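PDB 3IS6: putative permease protein, ABC transporter from Porphyromonas gingivalis, which probably serves as a MacB/FtsX-like permease of an ABC transporter, of which this chain is the periplasmic core region. Local coordinates for residues A[54-59]-A[88-93]; A[168-173]-A[178-183]. All coordinates share one frame; numbering follows the deposited sequence.

Contact 1: residues A[54-59]-A[88-93]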
loop_
_atom_site.group_PDB
_atom_site.type_symbol
_atom_site.label_atom_id
_atom_site.label_comp_id
_atom_site.label_asym_id
_atom_site.label_seq_id
_atom_site.Cartn_x
_atom_site.Cartn_y
_atom_site.Cartn_z
ATOM N N VAL A 54 -22.559 -15.702 11.894
ATOM C CA VAL A 54 -21.178 -15.800 11.475
ATOM C C VAL A 54 -20.326 -16.000 12.693
ATOM O O VAL A 54 -20.326 -15.184 13.555
ATOM C CB VAL A 54 -20.769 -14.515 10.810
ATOM C CG1 VAL A 54 -19.324 -14.475 10.547
ATOM C CG2 VAL A 54 -21.517 -14.339 9.594
ATOM N N GLU A 55 -19.666 -17.128 12.801
ATOM C CA GLU A 55 -18.712 -17.347 13.849
ATOM C C GLU A 55 -17.431 -16.532 13.777
ATOM O O GLU A 55 -16.975 -15.996 14.745
ATOM C CB GLU A 55 -18.339 -18.803 13.853
ATOM C CG GLU A 55 -17.801 -19.309 15.108
ATOM C CD GLU A 55 -17.677 -20.801 15.139
ATOM O OE1 GLU A 55 -18.591 -21.487 14.686
ATOM O OE2 GLU A 55 -16.660 -21.287 15.641
ATOM N N LEU A 56 -16.824 -16.510 12.612
ATOM C CA LEU A 56 -15.595 -15.800 12.424
ATOM C C LEU A 56 -15.489 -15.389 10.972
ATOM O O LEU A 56 -15.910 -16.119 10.130
ATOM C CB LEU A 56 -14.450 -16.715 12.801
ATOM C CG LEU A 56 -13.007 -16.237 12.736
ATOM C CD1 LEU A 56 -12.782 -15.261 13.820
ATOM C CD2 LEU A 56 -12.034 -17.328 12.832
ATOM N N ALA A 57 -14.932 -14.218 10.705
ATOM C CA ALA A 57 -14.559 -13.800 9.372
ATOM C C ALA A 57 -13.165 -13.202 9.336
ATOM O O ALA A 57 -12.759 -12.570 10.242
ATOM C CB ALA A 57 -15.500 -12.860 8.841
ATOM N N THR A 58 -12.453 -13.434 8.258
ATOM C CA THR A 58 -11.115 -12.921 8.090
ATOM C C THR A 58 -10.804 -12.654 6.628
ATOM O O THR A 58 -11.468 -13.153 5.788
ATOM C CB THR A 58 -10.066 -13.808 8.784
ATOM O OG1 THR A 58 -8.885 -13.068 9.008
ATOM C CG2 THR A 58 -9.728 -15.031 7.996
ATOM N N ARG A 59 -9.785 -11.860 6.368
ATOM C CA ARG A 59 -9.415 -11.439 5.042
ATOM C C ARG A 59 -7.939 -11.665 4.751
ATOM O O ARG A 59 -7.134 -11.537 5.598
ATOM C CB ARG A 59 -9.771 -9.979 4.833
ATOM C CG ARG A 59 -9.041 -9.002 5.726
ATOM C CD ARG A 59 -9.602 -7.620 5.681
ATOM N NE ARG A 59 -9.309 -6.874 6.883
ATOM C CZ ARG A 59 -9.499 -5.583 7.053
ATOM N NH1 ARG A 59 -9.988 -4.830 6.104
ATOM N NH2 ARG A 59 -9.196 -5.043 8.203
ATOM N N LEU A 88 -4.652 -17.608 11.505
ATOM C CA LEU A 88 -4.124 -18.727 12.219
ATOM C C LEU A 88 -5.218 -19.578 12.827
ATOM O O LEU A 88 -5.106 -20.750 12.848
ATOM C CB LEU A 88 -3.175 -18.244 13.305
ATOM C CG LEU A 88 -1.717 -17.926 13.023
ATOM C CD1 LEU A 88 -1.440 -17.381 11.741
ATOM C CD2 LEU A 88 -1.115 -17.082 14.085
ATOM N N ASP A 89 -6.224 -18.952 13.383
ATOM C CA ASP A 89 -7.383 -19.646 13.878
ATOM C C ASP A 89 -8.277 -20.293 12.817
ATOM O O ASP A 89 -8.589 -21.436 12.882
ATOM C CB ASP A 89 -8.164 -18.712 14.774
ATOM C CG ASP A 89 -7.398 -18.361 16.058
ATOM O OD1 ASP A 89 -6.624 -19.185 16.533
ATOM O OD2 ASP A 89 -7.566 -17.259 16.576
HETATM N N MSE A 90 -8.589 -19.544 11.792
HETATM C CA MSE A 90 -9.424 -19.997 10.717
HETATM C C MSE A 90 -8.829 -21.217 10.020
HETATM O O MSE A 90 -9.537 -22.050 9.601
HETATM C CB MSE A 90 -9.603 -18.877 9.716
HETATM C CG MSE A 90 -10.431 -19.197 8.521
HETATM SE SE MSE A 90 -12.342 -19.346 8.854
HETATM C CE MSE A 90 -12.846 -17.571 8.990
ATOM N N PHE A 91 -7.526 -21.281 9.886
ATOM C CA PHE A 91 -6.903 -22.367 9.184
ATOM C C PHE A 91 -6.104 -23.356 10.037
ATOM O O PHE A 91 -5.397 -24.181 9.527
ATOM C CB PHE A 91 -6.139 -21.816 8.002
ATOM C CG PHE A 91 -7.007 -21.061 7.050
ATOM C CD1 PHE A 91 -8.019 -21.689 6.373
ATOM C CD2 PHE A 91 -6.857 -19.739 6.864
ATOM C CE1 PHE A 91 -8.825 -21.003 5.542
ATOM C CE2 PHE A 91 -7.673 -19.069 6.030
ATOM C CZ PHE A 91 -8.655 -19.700 5.370
ATOM N N GLY A 92 -6.241 -23.248 11.340
ATOM C CA GLY A 92 -5.548 -24.130 12.231
ATOM C C GLY A 92 -4.054 -24.173 12.013
ATOM O O GLY A 92 -3.491 -25.217 11.945
ATOM N N VAL A 93 -3.433 -23.023 11.884
ATOM C CA VAL A 93 -2.007 -22.930 11.681
ATOM C C VAL A 93 -1.302 -22.903 13.025
ATOM O O VAL A 93 -1.597 -22.098 13.846
ATOM C CB VAL A 93 -1.631 -21.649 10.900
ATOM C CG1 VAL A 93 -0.178 -21.555 10.681
ATOM C CG2 VAL A 93 -2.369 -21.548 9.621
#
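Thr-58 presents its two branches to different partners. OG1 is hydrogen-bonded to Glu-84 OE1, while the methyl CG2 lies 4.1 Å from CE of Met-90, a selenomethionine. OG1 stands anti to the backbone N (chi1 -159°), and this places the methyl between N and the carbonyl carbon, facing the helix end. Between the two segments the packing centres on the terminal methyl of Met-90. Its chain leaves the backbone extended, then bends at chi2 (73°) and chi3 (77°), so that the methyl beyond SE comes to rest against the strand. There CE lies 3.9 Å from Leu-56 CD2. It also approaches the backbone, with CE 3.6 Å from Leu-56 O and 4.2 Å from Ala-57 CA. Leu-56 and Met-90 run alongside each other, pointing opposite ways. Nearer its root, Met-90 CG sits 3.6 Å above the ring plane of Phe-91, over the centre. That ring also makes edge-to-face contacts with Phe-8 and Tyr-183. Glu-55 and Leu-56 form a classic beta bulge opposite Arg-185, next to this patch. The helix ends in a Schellman motif, with Val-93 N bonded to Leu-88 O at 3.0 Å and Gly-92, of positive phi, as the C-prime residue. The whole is a short helix packed by one long side chain onto a sheet strand of the MacB-like periplasmic core domain.

Contact 2: residues A[168-173]-A[178-183]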
loop_
_atom_site.group_PDB
_atom_site.type_symbol
_atom_site.label_atom_id
_atom_site.label_comp_id
_atom_site.label_asym_id
_atom_site.label_seq_id
_atom_site.Cartn_x
_atom_site.Cartn_y
_atom_site.Cartn_z
ATOM N N ALA A 168 -4.965 2.218 4.904
ATOM C CA ALA A 168 -6.231 2.228 5.583
ATOM C C ALA A 168 -7.338 2.438 4.608
ATOM O O ALA A 168 -8.396 1.934 4.797
ATOM C CB ALA A 168 -6.286 3.255 6.653
ATOM N N GLU A 169 -7.082 3.180 3.560
ATOM C CA GLU A 169 -8.094 3.375 2.559
ATOM C C GLU A 169 -8.481 2.046 1.901
ATOM O O GLU A 169 -9.618 1.823 1.633
ATOM C CB GLU A 169 -7.632 4.367 1.497
ATOM N N SER A 170 -7.520 1.188 1.621
ATOM C CA SER A 170 -7.816 -0.108 1.040
ATOM C C SER A 170 -8.591 -1.008 1.974
ATOM O O SER A 170 -9.532 -1.627 1.587
ATOM C CB SER A 170 -6.542 -0.785 0.615
ATOM O OG SER A 170 -6.805 -1.892 -0.181
ATOM N N LEU A 171 -8.165 -1.042 3.219
ATOM C CA LEU A 171 -8.759 -1.879 4.220
ATOM C C LEU A 171 -10.209 -1.522 4.469
ATOM O O LEU A 171 -10.973 -2.347 4.865
ATOM C CB LEU A 171 -7.948 -1.868 5.507
ATOM C CG LEU A 171 -6.551 -2.466 5.438
ATOM C CD1 LEU A 171 -5.838 -2.344 6.705
ATOM C CD2 LEU A 171 -6.586 -3.864 5.046
ATOM N N ASN A 172 -10.554 -0.268 4.270
ATOM C CA ASN A 172 -11.882 0.210 4.544
ATOM C C ASN A 172 -12.739 0.392 3.321
ATOM O O ASN A 172 -13.839 0.820 3.418
ATOM C CB ASN A 172 -11.801 1.527 5.291
ATOM C CG ASN A 172 -11.295 1.368 6.686
ATOM O OD1 ASN A 172 -10.519 2.176 7.166
ATOM N ND2 ASN A 172 -11.721 0.327 7.347
ATOM N N ASN A 173 -12.197 0.090 2.170
ATOM C CA ASN A 173 -12.862 0.282 0.912
ATOM C C ASN A 173 -14.002 -0.695 0.620
ATOM O O ASN A 173 -13.959 -1.821 1.015
ATOM C CB ASN A 173 -11.827 0.258 -0.176
ATOM C CG ASN A 173 -12.390 0.505 -1.517
ATOM O OD1 ASN A 173 -13.080 1.450 -1.734
ATOM N ND2 ASN A 173 -12.085 -0.351 -2.425
ATOM N N ASP A 178 -10.824 -5.107 -5.809
ATOM C CA ASP A 178 -11.339 -6.350 -5.267
ATOM C C ASP A 178 -10.196 -7.340 -5.153
ATOM O O ASP A 178 -10.171 -8.304 -5.834
ATOM C CB ASP A 178 -12.367 -6.971 -6.219
ATOM C CG ASP A 178 -13.406 -5.992 -6.712
ATOM O OD1 ASP A 178 -14.266 -5.624 -5.935
ATOM O OD2 ASP A 178 -13.391 -5.617 -7.886
ATOM N N ARG A 179 -9.231 -7.056 -4.307
ATOM C CA ARG A 179 -8.053 -7.874 -4.190
ATOM C C ARG A 179 -7.979 -8.781 -2.966
ATOM O O ARG A 179 -7.002 -9.428 -2.790
ATOM C CB ARG A 179 -6.814 -6.998 -4.250
ATOM C CG ARG A 179 -6.599 -6.137 -3.043
ATOM C CD ARG A 179 -5.300 -5.405 -3.139
ATOM N NE ARG A 179 -4.196 -6.302 -3.008
ATOM C CZ ARG A 179 -2.961 -6.050 -3.359
ATOM N NH1 ARG A 179 -2.634 -4.897 -3.865
ATOM N NH2 ARG A 179 -2.052 -6.963 -3.195
ATOM N N TYR A 180 -9.015 -8.801 -2.144
ATOM C CA TYR A 180 -9.040 -9.564 -0.912
ATOM C C TYR A 180 -9.934 -10.805 -1.000
ATOM O O TYR A 180 -10.938 -10.787 -1.610
ATOM C CB TYR A 180 -9.555 -8.716 0.249
ATOM C CG TYR A 180 -8.753 -7.491 0.587
ATOM C CD1 TYR A 180 -7.886 -7.484 1.621
ATOM C CD2 TYR A 180 -8.892 -6.338 -0.137
ATOM C CE1 TYR A 180 -7.141 -6.370 1.916
ATOM C CE2 TYR A 180 -8.169 -5.232 0.149
ATOM C CZ TYR A 180 -7.297 -5.252 1.177
ATOM O OH TYR A 180 -6.582 -4.152 1.456
ATOM N N ILE A 181 -9.553 -11.861 -0.337
ATOM C CA ILE A 181 -10.400 -13.000 -0.221
ATOM C C ILE A 181 -10.963 -12.975 1.180
ATOM O O ILE A 181 -10.254 -12.832 2.123
ATOM C CB ILE A 181 -9.663 -14.289 -0.403
ATOM C CG1 ILE A 181 -8.962 -14.351 -1.744
ATOM C CG2 ILE A 181 -10.590 -15.408 -0.290
ATOM C CD1 ILE A 181 -8.135 -15.495 -1.890
ATOM N N ALA A 182 -12.259 -13.106 1.286
ATOM C CA ALA A 182 -12.894 -13.059 2.568
ATOM C C ALA A 182 -13.443 -14.416 2.914
ATOM O O ALA A 182 -14.258 -14.928 2.225
ATOM C CB ALA A 182 -13.970 -12.083 2.543
ATOM N N TYR A 183 -12.967 -14.959 4.007
ATOM C CA TYR A 183 -13.359 -16.240 4.486
ATOM C C TYR A 183 -14.275 -16.067 5.675
ATOM O O TYR A 183 -14.004 -15.307 6.547
ATOM C CB TYR A 183 -12.161 -17.043 4.906
ATOM C CG TYR A 183 -11.119 -17.309 3.838
ATOM C CD1 TYR A 183 -11.243 -18.351 2.965
ATOM C CD2 TYR A 183 -10.009 -16.506 3.711
ATOM C CE1 TYR A 183 -10.309 -18.592 2.037
ATOM C CE2 TYR A 183 -9.075 -16.742 2.764
ATOM C CZ TYR A 183 -9.221 -17.789 1.935
ATOM O OH TYR A 183 -8.281 -18.023 1.002
#
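A classic beta bulge, formed by Arg-179 and Tyr-180 opposite Val-39, holds the residue that makes this contact. From it the Tyr-180 side chain reaches across to the short helix 168-171, where it meets Ser-170 and Leu-171. The main link is a hydrogen bond between Ser-170 OG and Tyr-180 OH, 2.8 Å long. Either hydroxyl could be the donor. Ser-170 OG lies in the plane of the phenol ring, at its edge. It is on the CE2 side, with OG 3.6 Å from Tyr-180 CE2. The angle CZ-OH-OG is about 120°, a good direction for a phenol oxygen. Ser-170 reaches this place because OG extends anti to the backbone N (chi1 -168°). Its CB also comes close, 3.5 Å from Tyr-180 OH.

Leu-171 approaches the same ring from the CE1 side. It leaves its backbone heading away from the tyrosine, yet its end comes nearer. The methyl CD2 lies 3.6 Å from Tyr-180 OH and 4.0 Å from Tyr-180 CE1. It meets the ring obliquely, and the leucine chain runs roughly perpendicular to that of the tyrosine. The phenol end is thus held between a polar neighbour and an apolar one.

Met-166 and Thr-61 also pack on Tyr-180. Beside it, Arg-179 NE is hydrogen-bonded to Thr-61 OG1, and the Arg-179 side chain touches Pro-234 of the second subunit.

Tyr-180 and Ser-170 are both buried. Their mutual bond therefore gives each hydroxyl a polar partner inside the protein and, with the CD2 methyl, should limit movement of the phenol end. The link joins two neutral groups and should depend little on pH near neutrality.

Overall arrangement
Contact 1 closes before contact 2 opens along the chain, and their centres lie about 16 Å apart. They meet in one mixed sheet, where strands 54-70 and 181-186 are antiparallel neighbours. Thr-58 O and Tyr-183 N are 2.9 Å apart, a probable hydrogen bond between these strands. Met-90 CE also packs on Tyr-183 O at 3.5 Å. Arg-59 NH1 reaches Leu-171 O, a weak hydrogen bond. Contact 1 sets the end of helix 86-90 on the sheet, and contact 2 ties helix 168-171 to segment 178-183. Both join short helices to the shared sheet within the MacB-like periplasmic core domain.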